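Long-range contacts in probable branched-chain-amino-acid aminotransferase (Thermotoga maritima MSB8, PDB 3CSW), which probably transfers the amino group of leucine, isoleucine and valine to 2-oxoglutarate, using pyridoxal 5'-phosphate as cofactor: residues A56-Y60 against L76-F81; E44-T48 against H239-G243; L229-M235 against L250-F255. All coordinates share one frame; numbering follows the deposited sequence.

Overall arrangement
Interaction 2 lies near the middle of the chain, its centre about 6 Å from the chain's own, and meets the phosphate of pyridoxal-5'-phosphate. Interaction 1 packs helix 56-68 against helix 78-89, and both helices touch strand 42-49; its centre is about 15 Å from that of interaction 2. The two touch through His-59: its ND1 lies 2.7 Å from OE1 of Glu-44, a probable hydrogen bond, and its ring packs on Leu-46 and Thr-240. Interaction 3 is on the opposite side of the chain's centre, about 38 Å from interaction 1 between centres. Strand 234-239 leads from interaction 3 directly into the cofactor-binding turn of interaction 2; the centres of these two are about 25 Å apart.

Interaction 1 (A56-Y60 against L76-F81)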
loop_
_atom_site.group_PDB
_atom_site.type_symbol
_atom_site.label_atom_id
_atom_site.label_comp_id
_atom_site.label_asym_id
_atom_site.label_seq_id
_atom_site.Cartn_x
_atom_site.Cartn_y
_atom_site.Cartn_z
ATOM N N ALA A 56 7.043 -5.668 36.190
ATOM C CA ALA A 56 8.041 -4.609 36.182
ATOM C C ALA A 56 9.195 -4.892 35.213
ATOM O O ALA A 56 9.583 -4.021 34.427
ATOM C CB ALA A 56 8.547 -4.325 37.580
ATOM N N TYR A 57 9.716 -6.114 35.236
ATOM C CA TYR A 57 10.805 -6.502 34.346
ATOM C C TYR A 57 10.373 -6.469 32.870
ATOM O O TYR A 57 11.104 -5.986 32.029
ATOM C CB TYR A 57 11.365 -7.896 34.716
ATOM C CG TYR A 57 12.582 -8.231 33.891
ATOM C CD1 TYR A 57 13.762 -7.510 34.053
ATOM C CD2 TYR A 57 12.542 -9.224 32.917
ATOM C CE1 TYR A 57 14.872 -7.769 33.274
ATOM C CE2 TYR A 57 13.647 -9.490 32.130
ATOM C CZ TYR A 57 14.812 -8.763 32.313
ATOM O OH TYR A 57 15.919 -9.025 31.535
ATOM N N LYS A 58 9.181 -6.976 32.576
ATOM C CA LYS A 58 8.649 -6.967 31.221
ATOM C C LYS A 58 8.520 -5.554 30.665
ATOM O O LYS A 58 8.857 -5.310 29.508
ATOM C CB LYS A 58 7.293 -7.678 31.171
ATOM C CG LYS A 58 7.423 -9.176 31.391
ATOM C CD LYS A 58 6.110 -9.909 31.317
ATOM C CE LYS A 58 6.351 -11.416 31.320
ATOM N NZ LYS A 58 5.015 -12.112 31.375
ATOM N N HIS A 59 8.031 -4.636 31.494
ATOM C CA HIS A 59 7.913 -3.232 31.106
ATOM C C HIS A 59 9.269 -2.559 30.947
ATOM O O HIS A 59 9.453 -1.768 30.045
ATOM C CB HIS A 59 7.059 -2.475 32.113
ATOM C CG HIS A 59 5.595 -2.717 31.951
ATOM N ND1 HIS A 59 4.865 -2.145 30.935
ATOM C CD2 HIS A 59 4.725 -3.477 32.657
ATOM C CE1 HIS A 59 3.607 -2.539 31.027
ATOM N NE2 HIS A 59 3.492 -3.330 32.072
ATOM N N TYR A 60 10.213 -2.870 31.825
ATOM C CA TYR A 60 11.580 -2.359 31.716
ATOM C C TYR A 60 12.244 -2.758 30.391
ATOM O O TYR A 60 12.900 -1.946 29.746
ATOM C CB TYR A 60 12.435 -2.870 32.884
ATOM C CG TYR A 60 13.842 -2.311 32.892
ATOM C CD1 TYR A 60 14.107 -1.034 33.387
ATOM C CD2 TYR A 60 14.899 -3.043 32.374
ATOM C CE1 TYR A 60 15.397 -0.507 33.371
ATOM C CE2 TYR A 60 16.198 -2.532 32.347
ATOM C CZ TYR A 60 16.446 -1.269 32.847
ATOM O OH TYR A 60 17.751 -0.786 32.829
ATOM N N LEU A 76 18.534 4.346 33.900
ATOM C CA LEU A 76 18.214 3.549 35.086
ATOM C C LEU A 76 18.520 2.062 34.930
ATOM O O LEU A 76 18.313 1.474 33.867
ATOM C CB LEU A 76 16.722 3.696 35.454
ATOM C CG LEU A 76 16.374 4.764 36.495
ATOM C CD1 LEU A 76 14.894 4.737 36.808
ATOM C CD2 LEU A 76 17.169 4.583 37.764
ATOM N N SER A 77 18.988 1.450 36.010
ATOM C CA SER A 77 19.137 0.001 36.048
ATOM C C SER A 77 17.763 -0.581 36.386
ATOM O O SER A 77 16.856 0.141 36.826
ATOM C CB SER A 77 20.184 -0.420 37.079
ATOM O OG SER A 77 19.730 -0.181 38.404
ATOM N N PHE A 78 17.588 -1.878 36.157
ATOM C CA PHE A 78 16.340 -2.516 36.530
ATOM C C PHE A 78 16.150 -2.421 38.035
ATOM O O PHE A 78 15.048 -2.172 38.538
ATOM C CB PHE A 78 16.320 -3.975 36.120
ATOM C CG PHE A 78 15.078 -4.683 36.555
ATOM C CD1 PHE A 78 13.821 -4.162 36.233
ATOM C CD2 PHE A 78 15.147 -5.838 37.309
ATOM C CE1 PHE A 78 12.678 -4.775 36.652
ATOM C CE2 PHE A 78 13.989 -6.484 37.721
ATOM C CZ PHE A 78 12.762 -5.961 37.398
ATOM N N ASP A 79 17.247 -2.619 38.748
ATOM C CA ASP A 79 17.257 -2.594 40.200
ATOM C C ASP A 79 16.788 -1.234 40.727
ATOM O O ASP A 79 15.991 -1.173 41.666
ATOM C CB ASP A 79 18.670 -2.917 40.687
ATOM C CG ASP A 79 18.750 -3.106 42.186
ATOM O OD1 ASP A 79 17.883 -3.815 42.760
ATOM O OD2 ASP A 79 19.702 -2.553 42.782
ATOM N N GLU A 80 17.266 -0.153 40.113
ATOM C CA GLU A 80 16.857 1.205 40.500
ATOM C C GLU A 80 15.410 1.510 40.107
ATOM O O GLU A 80 14.674 2.154 40.860
ATOM C CB GLU A 80 17.789 2.231 39.862
ATOM C CG GLU A 80 19.204 2.186 40.432
ATOM C CD GLU A 80 20.231 2.939 39.583
ATOM O OE1 GLU A 80 19.958 3.219 38.387
ATOM O OE2 GLU A 80 21.327 3.241 40.125
ATOM N N PHE A 81 15.039 1.059 38.908
ATOM C CA PHE A 81 13.670 1.145 38.369
ATOM C C PHE A 81 12.708 0.545 39.397
ATOM O O PHE A 81 11.760 1.214 39.821
ATOM C CB PHE A 81 13.639 0.386 37.034
ATOM C CG PHE A 81 12.298 0.361 36.321
ATOM C CD1 PHE A 81 11.787 1.496 35.721
ATOM C CD2 PHE A 81 11.602 -0.841 36.163
ATOM C CE1 PHE A 81 10.582 1.456 35.028
ATOM C CE2 PHE A 81 10.408 -0.888 35.474
ATOM C CZ PHE A 81 9.896 0.255 34.901
#
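The ring of Phe-78 takes the edge of Tyr-57 on one face. CD1 of Tyr-57 sits over its centre, the ring centroids are 5.0 Å apart and the planes meet at 78°, so the pair is T-shaped. C of Ala-56 lies at the edge of the Phe-78 ring, near its plane. CE1 of Phe-78 also comes 3.4 Å from CA of Tyr-57, which stands well out of the plane. One face of Tyr-60 is covered by the start of helix 78-89. CA of Phe-78 stands above the rim, and CB of Phe-78 makes a CH-pi contact 4.1 Å from the ring centroid. Phe-81 offers a face to CD1 of Tyr-60, which is 3.7 Å from its CG, and the two side chains run past each other in opposite directions. At the edge of Phe-81, CE2 comes 3.4 Å from O of Ala-56.

Together Tyr-57, Tyr-60, Phe-78 and Phe-81 form an aromatic cluster between helices 56-68 and 78-89. The second helix opens with a capping box. OG of Ser-77 accepts from N of Glu-80, while N of Ser-77 gives a nearly straight bond of 3.1 Å to OE1 of Glu-80, which it meets from above the carboxylate plane.

The polar link between the segments is made by Tyr-60. Its chi1 of -176° puts CG opposite the backbone N and extends the ring across to the turn before helix 78-89. There OH donates to O of Leu-76 at 2.5 Å, with the oxygen near the plane of the ring. This bond ties the phenol end to the backbone while the ring rests on Phe-78. Beyond the contact, Ala-56 touches Ile-285 and Tyr-60 touches Leu-74, whereas NZ of Lys-58 forms salt bridges with Glu-206 and Glu-280.

Interaction 2 (E44-T48 against H239-G243); sequences ETLRT and HTSAG. With PLP (pyridoxal-5'-phosphate), chain E.
Thr-240 touches both strand 42-49 and the cofactor, using different atoms. Its N and OG1 both donate to O3P of pyridoxal-5'-phosphate, at 3.1 Å and 2.8 Å. Its methyl faces the strand: CG2 of Thr-240 lies 3.7 Å from C of Leu-46 and 3.8 Å from CG of Arg-47. A chi1 of -74° turns OG1 to the phosphate and CG2, opposite the backbone N, to the strand. The segment 239-243 is the tight turn between strands 234-239 and 243-247, and it forms part of the phosphate-binding site of this class-IV aminotransferase. Ile-203, Thr-204 and Arg-62 also hydrogen-bond the cofactor.

Farther along, Arg-47 slides past Thr-240, and its CD comes 3.1 Å from O of Thr-240. NH1 then gives a weak bond to O of Ser-241, 3.1 Å long and bent to 134°. The guanidinium is held from its other side by its own strand. NE and NH2 both donate to O of Thr-48, each at 2.9 Å, and that oxygen lies in the guanidinium plane. In the next layer, His-59 of helix 56-68 touches both Leu-46 and Thr-240.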
loop_
_atom_site.group_PDB
_atom_site.type_symbol
_atom_site.label_atom_id
_atom_site.label_comp_id
_atom_site.label_asym_id
_atom_site.label_seq_id
_atom_site.Cartn_x
_atom_site.Cartn_y
_atom_site.Cartn_z
ATOM N N GLU A 44 6.288 3.863 29.220
ATOM C CA GLU A 44 5.618 2.641 29.667
ATOM C C GLU A 44 4.573 2.982 30.729
ATOM O O GLU A 44 4.690 4.006 31.407
ATOM C CB GLU A 44 6.641 1.656 30.252
ATOM C CG GLU A 44 7.446 0.860 29.227
ATOM C CD GLU A 44 6.565 -0.023 28.332
ATOM O OE1 GLU A 44 5.560 -0.554 28.821
ATOM O OE2 GLU A 44 6.891 -0.188 27.138
ATOM N N THR A 45 3.547 2.134 30.852
ATOM C CA THR A 45 2.520 2.274 31.888
ATOM C C THR A 45 2.459 0.975 32.685
ATOM O O THR A 45 2.540 -0.101 32.116
ATOM C CB THR A 45 1.117 2.609 31.313
ATOM O OG1 THR A 45 0.627 1.523 30.509
ATOM C CG2 THR A 45 1.158 3.903 30.484
ATOM N N LEU A 46 2.356 1.083 34.009
ATOM C CA LEU A 46 2.267 -0.081 34.878
ATOM C C LEU A 46 1.112 0.119 35.831
ATOM O O LEU A 46 0.619 1.233 35.991
ATOM C CB LEU A 46 3.556 -0.295 35.701
ATOM C CG LEU A 46 4.913 -0.487 34.996
ATOM C CD1 LEU A 46 5.543 0.868 34.663
ATOM C CD2 LEU A 46 5.844 -1.324 35.856
ATOM N N ARG A 47 0.651 -0.976 36.429
ATOM C CA ARG A 47 -0.272 -0.914 37.563
ATOM C C ARG A 47 0.263 -1.811 38.664
ATOM O O ARG A 47 1.174 -2.589 38.440
ATOM C CB ARG A 47 -1.683 -1.341 37.179
ATOM C CG ARG A 47 -1.845 -2.820 36.857
ATOM C CD ARG A 47 -3.296 -3.243 37.003
ATOM N NE ARG A 47 -3.618 -3.361 38.411
ATOM C CZ ARG A 47 -4.833 -3.584 38.890
ATOM N NH1 ARG A 47 -5.886 -3.691 38.079
ATOM N NH2 ARG A 47 -4.991 -3.705 40.199
ATOM N N THR A 48 -0.308 -1.691 39.858
ATOM C CA THR A 48 0.053 -2.543 40.967
ATOM C C THR A 48 -1.075 -3.520 41.286
ATOM O O THR A 48 -2.233 -3.273 40.965
ATOM C CB THR A 48 0.314 -1.729 42.247
ATOM O OG1 THR A 48 -0.870 -0.992 42.571
ATOM C CG2 THR A 48 1.494 -0.753 42.057
ATOM N N HIS A 239 -5.679 -4.432 28.366
ATOM C CA HIS A 239 -4.698 -3.380 28.642
ATOM C C HIS A 239 -4.315 -3.379 30.125
ATOM O O HIS A 239 -5.035 -3.901 30.948
ATOM C CB HIS A 239 -5.181 -1.989 28.160
ATOM C CG HIS A 239 -6.434 -1.490 28.814
ATOM N ND1 HIS A 239 -6.429 -0.527 29.809
ATOM C CD2 HIS A 239 -7.734 -1.794 28.592
ATOM C CE1 HIS A 239 -7.672 -0.271 30.175
ATOM N NE2 HIS A 239 -8.484 -1.026 29.460
ATOM N N THR A 240 -3.174 -2.785 30.447
ATOM C CA THR A 240 -2.606 -2.836 31.785
ATOM C C THR A 240 -3.578 -2.509 32.934
ATOM O O THR A 240 -3.702 -3.287 33.898
ATOM C CB THR A 240 -1.337 -1.916 31.903
ATOM O OG1 THR A 240 -0.223 -2.520 31.223
ATOM C CG2 THR A 240 -0.954 -1.716 33.342
ATOM N N SER A 241 -4.264 -1.371 32.838
ATOM C CA SER A 241 -5.022 -0.882 33.981
ATOM C C SER A 241 -6.185 -1.769 34.351
ATOM O O SER A 241 -6.394 -2.008 35.533
ATOM C CB SER A 241 -5.478 0.582 33.790
ATOM O OG SER A 241 -6.253 0.747 32.619
ATOM N N ALA A 242 -6.885 -2.302 33.352
ATOM C CA ALA A 242 -8.141 -2.991 33.560
ATOM C C ALA A 242 -8.105 -4.504 33.343
ATOM O O ALA A 242 -8.993 -5.189 33.813
ATOM C CB ALA A 242 -9.229 -2.357 32.668
ATOM N N GLY A 243 -7.098 -5.035 32.653
ATOM C CA GLY A 243 -7.032 -6.478 32.385
ATOM C C GLY A 243 -7.891 -6.858 31.180
ATOM O O GLY A 243 -7.694 -6.307 30.104
HETATM N N1 PLP E . -1.822 -1.088 22.069
HETATM C C2 PLP E . -1.399 0.229 22.215
HETATM C C2A PLP E . -1.391 1.096 20.994
HETATM C C3 PLP E . -1.002 0.706 23.483
HETATM O O3 PLP E . -0.662 2.026 23.668
HETATM C C4 PLP E . -1.034 -0.166 24.598
HETATM C C4A PLP E . -0.678 0.332 25.972
HETATM O O4A PLP E . -1.529 0.928 26.659
HETATM C C5 PLP E . -1.471 -1.491 24.426
HETATM C C6 PLP E . -1.850 -1.937 23.158
HETATM C C5A PLP E . -1.742 -2.393 25.608
HETATM O O4P PLP E . -0.535 -2.992 26.057
HETATM P P PLP E . -0.328 -3.505 27.592
HETATM O O1P PLP E . 1.163 -3.813 27.838
HETATM O O2P PLP E . -1.138 -4.751 27.813
HETATM O O3P PLP E . -0.821 -2.366 28.474
#

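Interaction 3 (L229-M235 against L250-F255); sequences LFEADEM and LNEHSF
Apolar contacts centre on CD2 of Leu-250, which stands over one face of Phe-230 in a CH-pi contact, 3.8 Å from the ring centroid. The same methyl presses on CB of Leu-229 at 3.5 Å, tighter than usual for two carbons. A chi1 of 169° turns the leucine branch away from its own backbone N and across to these residues.

Among the aromatic contacts, the edge of Phe-230 points at the face of His-253 in an offset edge-to-face pair, with planes at 69°. Phe-255 lies between Met-235, a selenomethionine, and His-253. CB of Met-235 sits over one face, 4.1 Å from the centroid, and CD2 of His-253 covers the opposite face. SE approaches obliquely at 4.8 Å from the centroid, a Met-aromatic contact. O of Leu-229 and O of Ala-232 lie at the edge of the Phe-255 ring.

Polar links run through water. One water donates to O of Ala-232 and is hydrogen-bonded to NE2 of His-253 at 2.6 Å. Another donates to both O of Asp-233 and O of Phe-255.

The type II' turn 250-253 thus packs against the link from helix 226-230 to strand 234-239, beside the second subunit, whose Lys-186 pairs with Glu-252. Direct contact between the segments is apolar and aromatic, and the backbone oxygens of Ala-232, Asp-233 and Phe-255 are satisfied by water instead of by the opposite segment.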
loop_
_atom_site.group_PDB
_atom_site.type_symbol
_atom_site.label_atom_id
_atom_site.label_comp_id
_atom_site.label_asym_id
_atom_site.label_seq_id
_atom_site.Cartn_x
_atom_site.Cartn_y
_atom_site.Cartn_z
ATOM N N LEU A 229 -14.590 -9.415 12.987
ATOM C CA LEU A 229 -15.098 -8.851 14.241
ATOM C C LEU A 229 -16.638 -8.793 14.183
ATOM O O LEU A 229 -17.324 -9.013 15.180
ATOM C CB LEU A 229 -14.534 -7.450 14.483
ATOM C CG LEU A 229 -13.024 -7.269 14.694
ATOM C CD1 LEU A 229 -12.676 -5.774 14.900
ATOM C CD2 LEU A 229 -12.488 -8.116 15.853
ATOM N N PHE A 230 -17.174 -8.511 13.005
ATOM C CA PHE A 230 -18.624 -8.381 12.837
ATOM C C PHE A 230 -19.324 -9.733 12.758
ATOM O O PHE A 230 -20.545 -9.801 12.846
ATOM C CB PHE A 230 -18.963 -7.484 11.647
ATOM C CG PHE A 230 -18.601 -6.034 11.870
ATOM C CD1 PHE A 230 -17.311 -5.579 11.640
ATOM C CD2 PHE A 230 -19.553 -5.119 12.306
ATOM C CE1 PHE A 230 -16.957 -4.232 11.863
ATOM C CE2 PHE A 230 -19.205 -3.763 12.520
ATOM C CZ PHE A 230 -17.913 -3.327 12.296
ATOM N N GLU A 231 -18.554 -10.812 12.639
ATOM C CA GLU A 231 -19.119 -12.153 12.651
ATOM C C GLU A 231 -18.718 -12.957 13.864
ATOM O O GLU A 231 -19.057 -14.134 13.954
ATOM C CB GLU A 231 -18.722 -12.892 11.391
ATOM C CG GLU A 231 -19.187 -12.158 10.141
ATOM C CD GLU A 231 -19.302 -13.068 8.945
ATOM O OE1 GLU A 231 -18.249 -13.458 8.384
ATOM O OE2 GLU A 231 -20.449 -13.378 8.564
ATOM N N ALA A 232 -18.013 -12.323 14.803
ATOM C CA ALA A 232 -17.493 -12.999 15.980
ATOM C C ALA A 232 -18.607 -13.328 16.966
ATOM O O ALA A 232 -19.603 -12.599 17.047
ATOM C CB ALA A 232 -16.432 -12.100 16.658
ATOM N N ASP A 233 -18.434 -14.410 17.726
ATOM C CA ASP A 233 -19.319 -14.718 18.858
ATOM C C ASP A 233 -19.049 -13.811 20.074
ATOM O O ASP A 233 -19.985 -13.444 20.791
ATOM C CB ASP A 233 -19.185 -16.190 19.293
ATOM C CG ASP A 233 -19.502 -17.157 18.179
ATOM O OD1 ASP A 233 -20.316 -16.804 17.323
ATOM O OD2 ASP A 233 -18.923 -18.266 18.147
ATOM N N GLU A 234 -17.776 -13.481 20.310
ATOM C CA GLU A 234 -17.371 -12.623 21.410
ATOM C C GLU A 234 -16.232 -11.732 20.960
ATOM O O GLU A 234 -15.508 -12.074 20.052
ATOM C CB GLU A 234 -16.872 -13.432 22.641
ATOM C CG GLU A 234 -17.682 -14.661 23.000
ATOM C CD GLU A 234 -17.172 -15.409 24.233
ATOM O OE1 GLU A 234 -16.680 -14.764 25.171
ATOM O OE2 GLU A 234 -17.314 -16.651 24.275
HETATM N N MSE A 235 -16.070 -10.605 21.646
HETATM C CA MSE A 235 -14.936 -9.712 21.469
HETATM C C MSE A 235 -14.559 -9.087 22.816
HETATM O O MSE A 235 -15.419 -8.871 23.670
HETATM C CB MSE A 235 -15.293 -8.647 20.432
HETATM C CG MSE A 235 -14.231 -7.573 20.179
HETATM SE SE MSE A 235 -14.782 -6.298 18.829
HETATM C CE MSE A 235 -13.261 -5.258 18.821
ATOM N N LEU A 250 -19.684 -3.245 18.869
ATOM C CA LEU A 250 -18.727 -2.666 17.940
ATOM C C LEU A 250 -19.527 -1.868 16.924
ATOM O O LEU A 250 -20.354 -2.418 16.219
ATOM C CB LEU A 250 -17.910 -3.765 17.232
ATOM C CG LEU A 250 -17.025 -3.394 16.040
ATOM C CD1 LEU A 250 -15.929 -2.379 16.419
ATOM C CD2 LEU A 250 -16.450 -4.685 15.373
ATOM N N ASN A 251 -19.273 -0.571 16.837
ATOM C CA ASN A 251 -20.059 0.300 15.978
ATOM C C ASN A 251 -21.547 0.097 16.359
ATOM O O ASN A 251 -21.918 0.361 17.504
ATOM C CB ASN A 251 -19.750 0.059 14.479
ATOM C CG ASN A 251 -18.405 0.645 14.031
ATOM O OD1 ASN A 251 -17.542 0.967 14.831
ATOM N ND2 ASN A 251 -18.239 0.783 12.728
ATOM N N GLU A 252 -22.392 -0.386 15.447
ATOM C CA GLU A 252 -23.807 -0.648 15.787
ATOM C C GLU A 252 -24.090 -2.138 15.987
ATOM O O GLU A 252 -25.241 -2.538 16.111
ATOM C CB GLU A 252 -24.719 -0.127 14.686
ATOM C CG GLU A 252 -24.679 1.364 14.448
ATOM C CD GLU A 252 -25.289 1.730 13.093
ATOM O OE1 GLU A 252 -24.710 1.371 12.030
ATOM O OE2 GLU A 252 -26.359 2.378 13.102
ATOM N N HIS A 253 -23.039 -2.948 16.028
ATOM C CA HIS A 253 -23.153 -4.387 16.144
ATOM C C HIS A 253 -23.007 -4.847 17.588
ATOM O O HIS A 253 -21.915 -4.830 18.136
ATOM C CB HIS A 253 -22.072 -5.050 15.268
ATOM C CG HIS A 253 -22.174 -6.545 15.205
ATOM N ND1 HIS A 253 -22.909 -7.202 14.242
ATOM C CD2 HIS A 253 -21.639 -7.509 15.992
ATOM C CE1 HIS A 253 -22.822 -8.507 14.442
ATOM N NE2 HIS A 253 -22.055 -8.718 15.496
ATOM N N SER A 254 -24.104 -5.304 18.183
ATOM C CA SER A 254 -24.090 -5.867 19.530
ATOM C C SER A 254 -23.654 -7.315 19.531
ATOM O O SER A 254 -24.117 -8.107 18.710
ATOM C CB SER A 254 -25.492 -5.804 20.167
ATOM O OG SER A 254 -25.805 -4.474 20.569
ATOM N N PHE A 255 -22.773 -7.647 20.477
ATOM C CA PHE A 255 -22.394 -9.027 20.774
ATOM C C PHE A 255 -23.264 -9.624 21.889
ATOM O O PHE A 255 -23.563 -10.813 21.866
ATOM C CB PHE A 255 -20.924 -9.109 21.189
ATOM C CG PHE A 255 -19.994 -8.711 20.107
ATOM C CD1 PHE A 255 -19.778 -9.556 19.026
ATOM C CD2 PHE A 255 -19.384 -7.466 20.122
ATOM C CE1 PHE A 255 -18.945 -9.163 17.993
ATOM C CE2 PHE A 255 -18.547 -7.084 19.095
ATOM C CZ PHE A 255 -18.335 -7.924 18.033
HETATM O O HOH W 1 -21.518 -11.236 15.971
HETATM O O HOH W 2 -22.555 -12.800 19.996
#